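Long-range contacts in UPF0255 protein frsA (Vibrio vulnificus, PDB 4I4C), which probably hydrolyses carboxylic esters as a serine esterase of the alpha/beta-hydrolase clan and, in the crystal, holds a hexanoic acid molecule in a pocket: residues Lys16-Lys21 and Gly92-Asn97; Pro31-Leu36 and Val328-Ser333; Asn51-Gln56 and Lys314-Val319; Leu184-Thr189 and Asp221-Thr226. All blocks are in the same frame, centred on the assembly; numbering follows the deposited sequence.

Interaction 1 (Lys16-Lys21 and Gly92-Asn97); sequences KHKQAK and GYHSGN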
loop_
_atom_site.group_PDB
_atom_site.type_symbol
_atom_site.label_atom_id
_atom_site.label_comp_id
_atom_site.label_asym_id
_atom_site.label_seq_id
_atom_site.Cartn_x
_atom_site.Cartn_y
_atom_site.Cartn_z
ATOM N N LYS A 16 -9.509 24.613 -9.658
ATOM C CA LYS A 16 -8.888 24.611 -10.976
ATOM C C LYS A 16 -9.191 23.298 -11.719
ATOM O O LYS A 16 -8.876 23.154 -12.898
ATOM C CB LYS A 16 -7.373 24.813 -10.806
ATOM C CG LYS A 16 -6.550 24.950 -12.080
ATOM C CD LYS A 16 -5.085 25.201 -11.745
ATOM C CE LYS A 16 -4.173 24.938 -12.938
ATOM N NZ LYS A 16 -4.471 25.831 -14.095
ATOM N N HIS A 17 -9.822 22.345 -11.035
ATOM C CA HIS A 17 -10.012 21.009 -11.609
ATOM C C HIS A 17 -11.470 20.560 -11.680
ATOM O O HIS A 17 -11.756 19.373 -11.566
ATOM C CB HIS A 17 -9.173 19.977 -10.840
ATOM C CG HIS A 17 -7.712 20.298 -10.813
ATOM N ND1 HIS A 17 -7.045 20.642 -9.656
ATOM C CD2 HIS A 17 -6.793 20.351 -11.807
ATOM C CE1 HIS A 17 -5.780 20.891 -9.938
ATOM N NE2 HIS A 17 -5.601 20.721 -11.237
ATOM N N LYS A 18 -12.383 21.508 -11.874
ATOM C CA LYS A 18 -13.807 21.201 -11.965
ATOM C C LYS A 18 -14.068 20.155 -13.051
ATOM O O LYS A 18 -14.932 19.284 -12.903
ATOM C CB LYS A 18 -14.597 22.484 -12.261
ATOM C CG LYS A 18 -16.083 22.292 -12.558
ATOM C CD LYS A 18 -16.881 21.983 -11.295
ATOM C CE LYS A 18 -18.384 22.186 -11.508
ATOM N NZ LYS A 18 -18.960 21.264 -12.533
ATOM N N GLN A 19 -13.305 20.243 -14.138
ATOM C CA GLN A 19 -13.542 19.416 -15.312
ATOM C C GLN A 19 -12.369 18.486 -15.591
ATOM O O GLN A 19 -12.123 18.143 -16.741
ATOM C CB GLN A 19 -13.764 20.308 -16.533
ATOM C CG GLN A 19 -14.937 19.912 -17.390
ATOM C CD GLN A 19 -15.517 21.096 -18.145
ATOM O OE1 GLN A 19 -16.172 21.965 -17.561
ATOM N NE2 GLN A 19 -15.276 21.138 -19.450
ATOM N N ALA A 20 -11.648 18.088 -14.550
ATOM C CA ALA A 20 -10.466 17.234 -14.719
ATOM C C ALA A 20 -10.767 15.921 -15.449
ATOM O O ALA A 20 -11.870 15.376 -15.356
ATOM C CB ALA A 20 -9.807 16.964 -13.382
ATOM N N LYS A 21 -9.777 15.432 -16.186
ATOM C CA LYS A 21 -9.918 14.199 -16.945
ATOM C C LYS A 21 -10.155 13.027 -15.985
ATOM O O LYS A 21 -9.483 12.907 -14.962
ATOM C CB LYS A 21 -8.670 13.966 -17.804
ATOM C CG LYS A 21 -8.892 13.076 -19.012
ATOM C CD LYS A 21 -7.629 12.999 -19.870
ATOM C CE LYS A 21 -7.933 12.505 -21.282
ATOM N NZ LYS A 21 -8.604 11.174 -21.302
ATOM N N GLY A 92 -15.554 14.455 -13.835
ATOM C CA GLY A 92 -15.451 15.814 -13.325
ATOM C C GLY A 92 -15.663 15.922 -11.829
ATOM O O GLY A 92 -16.287 15.050 -11.231
ATOM N N TYR A 93 -15.153 16.996 -11.225
ATOM C CA TYR A 93 -15.146 17.132 -9.771
ATOM C C TYR A 93 -16.473 17.670 -9.261
ATOM O O TYR A 93 -16.625 18.874 -9.073
ATOM C CB TYR A 93 -13.991 18.038 -9.314
ATOM C CG TYR A 93 -13.798 18.085 -7.807
ATOM C CD1 TYR A 93 -14.146 19.205 -7.073
ATOM C CD2 TYR A 93 -13.269 16.995 -7.120
ATOM C CE1 TYR A 93 -13.975 19.242 -5.704
ATOM C CE2 TYR A 93 -13.090 17.027 -5.756
ATOM C CZ TYR A 93 -13.443 18.150 -5.053
ATOM O OH TYR A 93 -13.269 18.177 -3.690
ATOM N N HIS A 94 -17.424 16.771 -9.034
ATOM C CA HIS A 94 -18.749 17.146 -8.528
ATOM C C HIS A 94 -19.487 15.889 -8.101
ATOM O O HIS A 94 -18.924 14.794 -8.176
ATOM C CB HIS A 94 -19.562 17.901 -9.582
ATOM C CG HIS A 94 -19.732 17.161 -10.873
ATOM N ND1 HIS A 94 -20.910 16.541 -11.228
ATOM C CD2 HIS A 94 -18.881 16.965 -11.906
ATOM C CE1 HIS A 94 -20.773 15.983 -12.417
ATOM N NE2 HIS A 94 -19.550 16.226 -12.851
ATOM N N SER A 95 -20.730 16.050 -7.651
ATOM C CA SER A 95 -21.511 14.942 -7.100
ATOM C C SER A 95 -21.418 13.656 -7.940
ATOM O O SER A 95 -21.535 13.680 -9.167
ATOM C CB SER A 95 -22.967 15.355 -6.914
ATOM O OG SER A 95 -23.699 15.190 -8.113
ATOM N N GLY A 96 -21.171 12.534 -7.278
ATOM C CA GLY A 96 -21.047 11.275 -7.996
ATOM C C GLY A 96 -19.621 10.888 -8.353
ATOM O O GLY A 96 -19.329 9.715 -8.543
ATOM N N ASN A 97 -18.729 11.868 -8.455
ATOM C CA ASN A 97 -17.328 11.583 -8.778
ATOM C C ASN A 97 -16.640 10.920 -7.584
ATOM O O ASN A 97 -16.871 11.307 -6.444
ATOM C CB ASN A 97 -16.598 12.867 -9.207
ATOM C CG ASN A 97 -15.069 12.693 -9.314
ATOM O OD1 ASN A 97 -14.343 12.879 -8.339
ATOM N ND2 ASN A 97 -14.590 12.383 -10.507
HETATM O O HOH W 1 -13.191 13.299 -13.523
#

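Interaction 2 (Pro31-Leu36 and Val328-Ser333); sequences PTSQSL and VVDIYS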
loop_
_atom_site.group_PDB
_atom_site.type_symbol
_atom_site.label_atom_id
_atom_site.label_comp_id
_atom_site.label_asym_id
_atom_site.label_seq_id
_atom_site.Cartn_x
_atom_site.Cartn_y
_atom_site.Cartn_z
ATOM N N PRO A 31 -4.033 0.886 -29.846
ATOM C CA PRO A 31 -5.334 0.379 -30.302
ATOM C C PRO A 31 -5.484 -1.139 -30.181
ATOM O O PRO A 31 -6.575 -1.587 -29.831
ATOM C CB PRO A 31 -5.391 0.837 -31.766
ATOM C CG PRO A 31 -4.584 2.129 -31.758
ATOM C CD PRO A 31 -3.421 1.789 -30.841
ATOM N N THR A 32 -4.425 -1.911 -30.429
ATOM C CA THR A 32 -4.513 -3.363 -30.247
ATOM C C THR A 32 -4.683 -3.712 -28.761
ATOM O O THR A 32 -5.330 -4.685 -28.406
ATOM C CB THR A 32 -3.302 -4.107 -30.833
ATOM O OG1 THR A 32 -2.092 -3.544 -30.307
ATOM C CG2 THR A 32 -3.307 -3.998 -32.356
ATOM N N SER A 33 -4.115 -2.891 -27.891
ATOM C CA SER A 33 -4.282 -3.111 -26.469
ATOM C C SER A 33 -5.654 -2.645 -25.976
ATOM O O SER A 33 -6.196 -3.228 -25.034
ATOM C CB SER A 33 -3.140 -2.462 -25.682
ATOM O OG SER A 33 -2.054 -3.362 -25.563
ATOM N N GLN A 34 -6.231 -1.617 -26.612
ATOM C CA GLN A 34 -7.587 -1.209 -26.267
ATOM C C GLN A 34 -8.573 -2.320 -26.561
ATOM O O GLN A 34 -9.537 -2.529 -25.811
ATOM C CB GLN A 34 -8.023 0.056 -27.010
ATOM C CG GLN A 34 -9.428 0.533 -26.603
ATOM C CD GLN A 34 -9.579 0.720 -25.085
ATOM O OE1 GLN A 34 -8.859 1.516 -24.473
ATOM N NE2 GLN A 34 -10.518 -0.019 -24.475
ATOM N N SER A 35 -8.337 -3.028 -27.661
ATOM C CA SER A 35 -9.193 -4.153 -28.034
ATOM C C SER A 35 -9.138 -5.264 -26.986
ATOM O O SER A 35 -10.161 -5.872 -26.662
ATOM C CB SER A 35 -8.831 -4.689 -29.417
ATOM O OG SER A 35 -9.437 -5.954 -29.627
ATOM N N LEU A 36 -7.948 -5.523 -26.452
ATOM C CA LEU A 36 -7.797 -6.480 -25.345
ATOM C C LEU A 36 -8.528 -6.052 -24.051
ATOM O O LEU A 36 -9.161 -6.879 -23.380
ATOM C CB LEU A 36 -6.318 -6.772 -25.078
ATOM C CG LEU A 36 -6.007 -7.719 -23.922
ATOM C CD1 LEU A 36 -6.866 -8.969 -24.002
ATOM C CD2 LEU A 36 -4.534 -8.079 -23.932
ATOM N N VAL A 328 2.472 5.376 -23.098
ATOM C CA VAL A 328 1.411 4.688 -23.797
ATOM C C VAL A 328 1.673 3.215 -23.584
ATOM O O VAL A 328 2.823 2.785 -23.523
ATOM C CB VAL A 328 1.364 5.079 -25.304
ATOM C CG1 VAL A 328 2.678 4.774 -25.982
ATOM C CG2 VAL A 328 0.194 4.399 -26.028
ATOM N N VAL A 329 0.612 2.438 -23.440
ATOM C CA VAL A 329 0.776 1.063 -23.000
ATOM C C VAL A 329 0.530 0.040 -24.081
ATOM O O VAL A 329 -0.498 0.069 -24.761
ATOM C CB VAL A 329 -0.172 0.728 -21.830
ATOM C CG1 VAL A 329 0.125 -0.673 -21.279
ATOM C CG2 VAL A 329 -0.035 1.755 -20.753
ATOM N N ASP A 330 1.487 -0.866 -24.225
ATOM C CA ASP A 330 1.258 -2.124 -24.907
ATOM C C ASP A 330 1.184 -3.209 -23.839
ATOM O O ASP A 330 2.161 -3.469 -23.155
ATOM C CB ASP A 330 2.393 -2.422 -25.889
ATOM C CG ASP A 330 2.114 -3.644 -26.719
ATOM O OD1 ASP A 330 1.768 -3.484 -27.907
ATOM O OD2 ASP A 330 2.222 -4.763 -26.173
ATOM N N ILE A 331 0.018 -3.829 -23.687
ATOM C CA ILE A 331 -0.198 -4.807 -22.619
ATOM C C ILE A 331 0.676 -6.051 -22.761
ATOM O O ILE A 331 1.151 -6.604 -21.768
ATOM C CB ILE A 331 -1.691 -5.215 -22.521
ATOM C CG1 ILE A 331 -2.563 -3.955 -22.376
ATOM C CG2 ILE A 331 -1.909 -6.182 -21.382
ATOM C CD1 ILE A 331 -4.058 -4.220 -22.219
ATOM N N TYR A 332 0.892 -6.491 -23.995
ATOM C CA TYR A 332 1.671 -7.701 -24.226
ATOM C C TYR A 332 3.109 -7.467 -23.783
ATOM O O TYR A 332 3.718 -8.317 -23.144
ATOM C CB TYR A 332 1.617 -8.114 -25.699
ATOM C CG TYR A 332 0.210 -8.190 -26.243
ATOM C CD1 TYR A 332 -0.591 -9.302 -26.009
ATOM C CD2 TYR A 332 -0.323 -7.136 -26.978
ATOM C CE1 TYR A 332 -1.884 -9.367 -26.501
ATOM C CE2 TYR A 332 -1.612 -7.189 -27.475
ATOM C CZ TYR A 332 -2.391 -8.305 -27.234
ATOM O OH TYR A 332 -3.676 -8.347 -27.735
ATOM N N SER A 333 3.636 -6.299 -24.117
ATOM C CA SER A 333 4.989 -5.951 -23.719
ATOM C C SER A 333 5.088 -5.764 -22.203
ATOM O O SER A 333 5.982 -6.311 -21.573
ATOM C CB SER A 333 5.454 -4.704 -24.450
ATOM O OG SER A 333 6.716 -4.304 -23.967
HETATM O O HOH W 2 -0.944 -3.430 -27.988
#

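Interaction 3 (Asn51-Gln56 and Lys314-Val319); sequences NLRRLQ and KMYLDV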
loop_
_atom_site.group_PDB
_atom_site.type_symbol
_atom_site.label_atom_id
_atom_site.label_comp_id
_atom_site.label_asym_id
_atom_site.label_seq_id
_atom_site.Cartn_x
_atom_site.Cartn_y
_atom_site.Cartn_z
ATOM N N ASN A 51 -10.843 -1.617 -8.297
ATOM C CA ASN A 51 -11.085 -2.748 -7.424
ATOM C C ASN A 51 -11.468 -2.196 -6.058
ATOM O O ASN A 51 -10.681 -1.514 -5.411
ATOM C CB ASN A 51 -9.866 -3.668 -7.325
ATOM C CG ASN A 51 -10.129 -4.897 -6.461
ATOM O OD1 ASN A 51 -9.483 -5.088 -5.437
ATOM N ND2 ASN A 51 -11.098 -5.721 -6.862
ATOM N N LEU A 52 -12.707 -2.457 -5.660
ATOM C CA LEU A 52 -13.239 -2.029 -4.371
ATOM C C LEU A 52 -12.635 -2.839 -3.231
ATOM O O LEU A 52 -12.657 -4.071 -3.249
ATOM C CB LEU A 52 -14.753 -2.222 -4.358
ATOM C CG LEU A 52 -15.597 -0.965 -4.353
ATOM C CD1 LEU A 52 -15.109 -0.019 -5.422
ATOM C CD2 LEU A 52 -17.061 -1.343 -4.539
ATOM N N ARG A 53 -12.102 -2.129 -2.244
ATOM C CA ARG A 53 -11.478 -2.742 -1.075
ATOM C C ARG A 53 -12.273 -2.422 0.204
ATOM O O ARG A 53 -11.691 -1.978 1.201
ATOM C CB ARG A 53 -10.067 -2.185 -0.916
ATOM C CG ARG A 53 -9.238 -2.178 -2.197
ATOM C CD ARG A 53 -8.233 -3.302 -2.211
ATOM N NE ARG A 53 -7.705 -3.544 -3.556
ATOM C CZ ARG A 53 -6.533 -3.098 -4.003
ATOM N NH1 ARG A 53 -5.746 -2.378 -3.215
ATOM N NH2 ARG A 53 -6.147 -3.376 -5.243
ATOM N N ARG A 54 -13.591 -2.618 0.165
ATOM C CA ARG A 54 -14.470 -2.305 1.303
ATOM C C ARG A 54 -13.943 -2.774 2.660
ATOM O O ARG A 54 -13.813 -1.972 3.586
ATOM C CB ARG A 54 -15.861 -2.908 1.107
ATOM C CG ARG A 54 -16.802 -2.151 0.211
ATOM C CD ARG A 54 -18.152 -2.852 0.273
ATOM N NE ARG A 54 -19.252 -2.053 -0.254
ATOM C CZ ARG A 54 -19.696 -2.131 -1.505
ATOM N NH1 ARG A 54 -19.126 -2.961 -2.366
ATOM N NH2 ARG A 54 -20.714 -1.376 -1.900
ATOM N N LEU A 55 -13.665 -4.073 2.777
ATOM C CA LEU A 55 -13.157 -4.647 4.025
ATOM C C LEU A 55 -11.758 -4.136 4.409
ATOM O O LEU A 55 -11.475 -3.933 5.588
ATOM C CB LEU A 55 -13.188 -6.184 3.965
ATOM C CG LEU A 55 -14.619 -6.724 3.858
ATOM C CD1 LEU A 55 -14.692 -8.242 3.846
ATOM C CD2 LEU A 55 -15.422 -6.200 4.998
ATOM N N GLN A 56 -10.893 -3.918 3.420
ATOM C CA GLN A 56 -9.568 -3.356 3.702
ATOM C C GLN A 56 -9.693 -1.947 4.278
ATOM O O GLN A 56 -9.059 -1.600 5.264
ATOM C CB GLN A 56 -8.707 -3.321 2.442
ATOM C CG GLN A 56 -7.276 -2.870 2.691
ATOM C CD GLN A 56 -6.560 -2.435 1.417
ATOM O OE1 GLN A 56 -6.346 -3.232 0.513
ATOM N NE2 GLN A 56 -6.195 -1.159 1.347
ATOM N N LYS A 314 -8.551 -3.506 -15.840
ATOM C CA LYS A 314 -7.833 -2.331 -16.315
ATOM C C LYS A 314 -7.172 -1.522 -15.201
ATOM O O LYS A 314 -6.122 -0.916 -15.414
ATOM C CB LYS A 314 -8.778 -1.431 -17.115
ATOM C CG LYS A 314 -8.090 -0.225 -17.699
ATOM C CD LYS A 314 -9.048 0.674 -18.496
ATOM C CE LYS A 314 -8.265 1.867 -19.044
ATOM N NZ LYS A 314 -9.159 2.760 -19.835
ATOM N N MET A 315 -7.783 -1.501 -14.013
ATOM C CA MET A 315 -7.212 -0.716 -12.906
ATOM C C MET A 315 -5.793 -1.154 -12.555
ATOM O O MET A 315 -4.940 -0.320 -12.272
ATOM C CB MET A 315 -8.071 -0.771 -11.641
ATOM C CG MET A 315 -7.739 0.378 -10.680
ATOM S SD MET A 315 -7.998 0.100 -8.915
ATOM C CE MET A 315 -6.578 -0.921 -8.513
ATOM N N TYR A 316 -5.542 -2.456 -12.590
ATOM C CA TYR A 316 -4.195 -2.969 -12.278
ATOM C C TYR A 316 -3.180 -2.606 -13.357
ATOM O O TYR A 316 -2.053 -2.186 -13.056
ATOM C CB TYR A 316 -4.211 -4.487 -11.995
ATOM C CG TYR A 316 -5.061 -4.840 -10.778
ATOM C CD1 TYR A 316 -4.534 -4.751 -9.489
ATOM C CD2 TYR A 316 -6.396 -5.232 -10.913
ATOM C CE1 TYR A 316 -5.303 -5.050 -8.371
ATOM C CE2 TYR A 316 -7.178 -5.541 -9.791
ATOM C CZ TYR A 316 -6.617 -5.446 -8.524
ATOM O OH TYR A 316 -7.361 -5.741 -7.400
ATOM N N LEU A 317 -3.580 -2.769 -14.612
ATOM C CA LEU A 317 -2.724 -2.397 -15.727
ATOM C C LEU A 317 -2.463 -0.880 -15.729
ATOM O O LEU A 317 -1.357 -0.445 -16.042
ATOM C CB LEU A 317 -3.341 -2.875 -17.043
ATOM C CG LEU A 317 -3.419 -4.404 -17.179
ATOM C CD1 LEU A 317 -4.329 -4.807 -18.345
ATOM C CD2 LEU A 317 -2.023 -4.992 -17.364
ATOM N N ASP A 318 -3.467 -0.084 -15.345
ATOM C CA ASP A 318 -3.295 1.372 -15.254
ATOM C C ASP A 318 -2.274 1.728 -14.164
ATOM O O ASP A 318 -1.375 2.547 -14.376
ATOM C CB ASP A 318 -4.623 2.091 -14.957
ATOM C CG ASP A 318 -5.613 2.107 -16.147
ATOM O OD1 ASP A 318 -5.276 1.713 -17.292
ATOM O OD2 ASP A 318 -6.758 2.564 -15.921
ATOM N N VAL A 319 -2.418 1.124 -12.987
ATOM C CA VAL A 319 -1.444 1.332 -11.917
ATOM C C VAL A 319 -0.016 0.938 -12.347
ATOM O O VAL A 319 0.944 1.662 -12.070
ATOM C CB VAL A 319 -1.819 0.554 -10.641
ATOM C CG1 VAL A 319 -0.642 0.511 -9.663
ATOM C CG2 VAL A 319 -3.031 1.176 -9.986
#

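Interaction 4 (Leu184-Thr189 and Asp221-Thr226); sequences LHLTNT and DIAMLT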
loop_
_atom_site.group_PDB
_atom_site.type_symbol
_atom_site.label_atom_id
_atom_site.label_comp_id
_atom_site.label_asym_id
_atom_site.label_seq_id
_atom_site.Cartn_x
_atom_site.Cartn_y
_atom_site.Cartn_z
ATOM N N LEU A 184 8.404 8.109 11.050
ATOM C CA LEU A 184 8.745 7.343 12.243
ATOM C C LEU A 184 7.729 7.592 13.346
ATOM O O LEU A 184 7.596 8.704 13.837
ATOM C CB LEU A 184 10.152 7.721 12.728
ATOM C CG LEU A 184 10.695 7.033 13.984
ATOM C CD1 LEU A 184 10.865 5.517 13.767
ATOM C CD2 LEU A 184 12.026 7.678 14.397
ATOM N N HIS A 185 7.003 6.549 13.715
ATOM C CA HIS A 185 5.989 6.613 14.756
ATOM C C HIS A 185 6.544 6.010 16.041
ATOM O O HIS A 185 6.897 4.834 16.068
ATOM C CB HIS A 185 4.761 5.801 14.339
ATOM C CG HIS A 185 4.242 6.152 12.982
ATOM N ND1 HIS A 185 4.951 5.918 11.829
ATOM C CD2 HIS A 185 3.073 6.729 12.603
ATOM C CE1 HIS A 185 4.243 6.338 10.788
ATOM N NE2 HIS A 185 3.106 6.830 11.234
ATOM N N LEU A 186 6.598 6.801 17.107
ATOM C CA LEU A 186 7.114 6.312 18.386
ATOM C C LEU A 186 6.081 6.452 19.503
ATOM O O LEU A 186 5.307 7.402 19.515
ATOM C CB LEU A 186 8.376 7.082 18.753
ATOM C CG LEU A 186 9.461 7.063 17.685
ATOM C CD1 LEU A 186 10.077 8.438 17.558
ATOM C CD2 LEU A 186 10.522 6.010 18.015
ATOM N N THR A 187 6.064 5.507 20.442
ATOM C CA THR A 187 5.181 5.611 21.606
ATOM C C THR A 187 5.680 6.703 22.544
ATOM O O THR A 187 4.894 7.416 23.188
ATOM C CB THR A 187 5.100 4.298 22.383
ATOM O OG1 THR A 187 6.423 3.885 22.738
ATOM C CG2 THR A 187 4.459 3.217 21.532
ATOM N N ASN A 188 7.002 6.820 22.603
ATOM C CA ASN A 188 7.686 7.832 23.390
ATOM C C ASN A 188 9.146 7.849 22.973
ATOM O O ASN A 188 9.560 7.077 22.098
ATOM C CB ASN A 188 7.565 7.549 24.893
ATOM C CG ASN A 188 8.073 6.180 25.276
ATOM O OD1 ASN A 188 9.263 5.894 25.161
ATOM N ND2 ASN A 188 7.174 5.326 25.754
ATOM N N THR A 189 9.927 8.722 23.593
ATOM C CA THR A 189 11.364 8.719 23.357
ATOM C C THR A 189 12.137 8.467 24.648
ATOM O O THR A 189 13.284 8.886 24.777
ATOM C CB THR A 189 11.834 10.031 22.711
ATOM O OG1 THR A 189 11.384 11.140 23.502
ATOM C CG2 THR A 189 11.278 10.151 21.293
ATOM N N ASP A 221 5.482 -1.059 22.403
ATOM C CA ASP A 221 6.498 -0.019 22.236
ATOM C C ASP A 221 7.379 -0.220 20.998
ATOM O O ASP A 221 8.489 0.283 20.942
ATOM C CB ASP A 221 7.354 0.114 23.496
ATOM C CG ASP A 221 6.575 0.673 24.669
ATOM O OD1 ASP A 221 5.905 1.718 24.508
ATOM O OD2 ASP A 221 6.620 0.062 25.753
ATOM N N ILE A 222 6.868 -0.947 20.012
ATOM C CA ILE A 222 7.547 -1.095 18.736
ATOM C C ILE A 222 7.257 0.101 17.823
ATOM O O ILE A 222 6.108 0.347 17.432
ATOM C CB ILE A 222 7.126 -2.396 18.016
ATOM C CG1 ILE A 222 7.492 -3.617 18.857
ATOM C CG2 ILE A 222 7.785 -2.485 16.620
ATOM C CD1 ILE A 222 7.115 -4.909 18.211
ATOM N N ALA A 223 8.305 0.842 17.490
ATOM C CA ALA A 223 8.182 1.963 16.576
ATOM C C ALA A 223 7.857 1.495 15.163
ATOM O O ALA A 223 8.306 0.437 14.724
ATOM C CB ALA A 223 9.451 2.801 16.579
ATOM N N MET A 224 7.076 2.295 14.445
ATOM C CA MET A 224 6.775 1.976 13.063
ATOM C C MET A 224 7.383 3.023 12.156
ATOM O O MET A 224 7.219 4.212 12.381
ATOM C CB MET A 224 5.267 1.881 12.831
ATOM C CG MET A 224 4.902 1.707 11.368
ATOM S SD MET A 224 3.153 1.418 11.066
ATOM C CE MET A 224 2.509 3.082 11.059
ATOM N N LEU A 225 8.085 2.577 11.126
ATOM C CA LEU A 225 8.725 3.491 10.199
ATOM C C LEU A 225 8.192 3.193 8.813
ATOM O O LEU A 225 8.573 2.201 8.208
ATOM C CB LEU A 225 10.238 3.307 10.240
ATOM C CG LEU A 225 11.075 4.221 9.352
ATOM C CD1 LEU A 225 10.820 5.671 9.726
ATOM C CD2 LEU A 225 12.548 3.882 9.500
ATOM N N THR A 226 7.277 4.028 8.322
ATOM C CA THR A 226 6.665 3.779 7.018
ATOM C C THR A 226 7.517 4.305 5.865
ATOM O O THR A 226 8.193 5.328 5.984
ATOM C CB THR A 226 5.245 4.355 6.933
ATOM O OG1 THR A 226 5.283 5.764 7.181
ATOM C CG2 THR A 226 4.349 3.695 7.978
HETATM O O HOH W 3 7.773 3.036 19.842
#

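Interaction 1 (Lys16-Lys21 and Gly92-Asn97)
K18 and Y93 join two irregular loops at the protein surface, one leading into helix 23-26 and the other into helix 98-114, and the contact is chiefly a backbone one. Its single direct hydrogen bond runs from Y93 N to K18 O at 2.8 Å, with an N-H...O angle of 152°. A water extends the link, since it accepts from G92 N at 2.6 Å and donates to A20 O at 3.1 Å. G92 passes close to the other loop, its CA 3.5 Å from K18 O. Y93 CB rests on H17 O at 3.4 Å, while CG, anti to the backbone N (chi1 -172°), carries the ring off toward F14, on which it stacks, and Y100, which it meets edge-to-face. On the K18 side the aliphatic chain does the touching, with CD 3.8 Å from Y93 O. The geometry fits two tight turns set against each other: a type I beta turn at H17-A20 and an inverse gamma turn centred on Y93, followed by a type II turn at H94-N97 that ends in the N-cap of helix 98-114.

Interaction 2 (Pro31-Leu36 and Val328-Ser333)
S33 pushes its CH2-OH group against the first turn of helix 331-337 and lies over the CG1 branch of I331. Its OG accepts the backbone I331 N-H at 2.8 Å, almost straight at 175°, and the same oxygen sits 3.3 Å from I331 CG1. The isoleucine is turned with CG1 beside its backbone N (chi1 -54°), which lays that branch along the serine and brings CD1 to 3.7 Å from S33 O; CG2 faces L36 instead. L36 is the second apolar element. Its CD2 methyl is 4.1 Å from I331 CG2 and 3.9 Å from Y332 CE1, the leucine and the tyrosine reaching toward one another from opposite directions. On the polar flank a water gathers T32 OG1, S33 OG and D330 OD1, and it donates to the aspartate at 2.7 Å. D330 is the N-cap of helix 331-337: its other oxygen, OD2, takes S333 N at 2.9 Å, met on the anti side and 17° out of the carboxylate plane. Next to this contact, strand 328-329 pairs in parallel with strand 28-29, and I331 also packs on Y29 and L317. Chemically, S33 OG takes the amide of I331 and the N-cap D330 takes that of S333. S33 OG, with both the amide and the water as partners, is therefore well satisfied although its residue is buried.

Interaction 3 (Asn51-Gln56 and Lys314-Val319)
N51 and R53 present a joined polar surface to Y316. Within their own segment R53 NE donates to N51 OD1 at 3.0 Å and 176°, in the amide's carbonyl plane on a lone pair, so this one straight bond fixes the guanidinium against the amide oxygen. Across the contact, R53 NH2 makes a weak hydrogen bond of 3.4 Å to Y316 OH, which lies near the guanidinium plane; the guanidinium and phenol planes are only 25° apart. The same NH2 has a salt-bridge partner in D203. Y316 OH also comes within 3.0 Å of N51 OD1 and 3.3 Å of N51 CB. A second weak bond runs from N51 N to M315 SD at 3.4 Å. M315 CG lies anti to the backbone N, and the chain bends at chi3 (76°), which brings its CE methyl to 4.1 Å from R53 NH2. The Y316 side chain is about 4 Å from bound hexanoic acid, and the R53 side chain is about 6 Å from a polyether probably left from crystallisation. Helix 314-323 thus faces the loop leading into helix 54-60, with Y137 packed against R53 and M315, while its L317 lies against strand 28-29 and helix 31-44.

Interaction 4 (Leu184-Thr189 and Asp221-Thr226)
M224 lays its terminal methyl over the ring of H185, the two side chains running side by side in the same direction. CE stands 3.7 Å from the ring centroid and 9° off the normal, a CH-pi contact, the chain bending at chi3 to set the methyl there. On the other face of the sheet, L225 CD1 touches L184 CB at 3.7 Å and A223 CB meets L186 CD2 at the same separation. Between these layers runs an antiparallel ladder, its strand axes 4.6 Å apart at 166°. H185 and M224 form the hydrogen-bonded pair: H185 N gives a nearly straight bond to M224 O at 2.7 Å, and M224 N returns one to H185 O. H185 ND1 adds another to M224 O at 2.9 Å, from above the carbonyl plane, because CG lies beside the backbone N (chi1 -52°). T226 OG1 approaches the ring edge but bonds to Q206. Beyond the strand end, T187 OG1 donates to D221 OD1 at 2.8 Å, and a water bridges T187 N to D221 O, its second bond weak. D221 closes helix 210-217 as the C-prime residue of a Schellman motif. M224 O therefore holds two donors from one histidine, and with NE2 bonded to Y157 OH the imidazole has a partner at each nitrogen. Its rotation is consequently fixed by polar bonds around the rim and by the methyl over its face.

Interactions 2 and 3 are neighbours, their centres about 19 Å apart, and they touch through I331 and L317; helix 314-323 and strand 328-329 follow one another in the chain. Interaction 1 joins two surface loops, with centres about 21 Å from interaction 3 and 27 Å from interaction 2, and its segments alternate with those of both. Interaction 4, in the eight-stranded mixed sheet, is across the chain's centre from interactions 2 and 3, and its segments fall between theirs in sequence. Residues 31-36 and 51-56 thus meet partners more than 250 residues later, tying the N-terminal helices to segments that follow most of the sheet, interaction 3 lying beside the bound hexanoic acid.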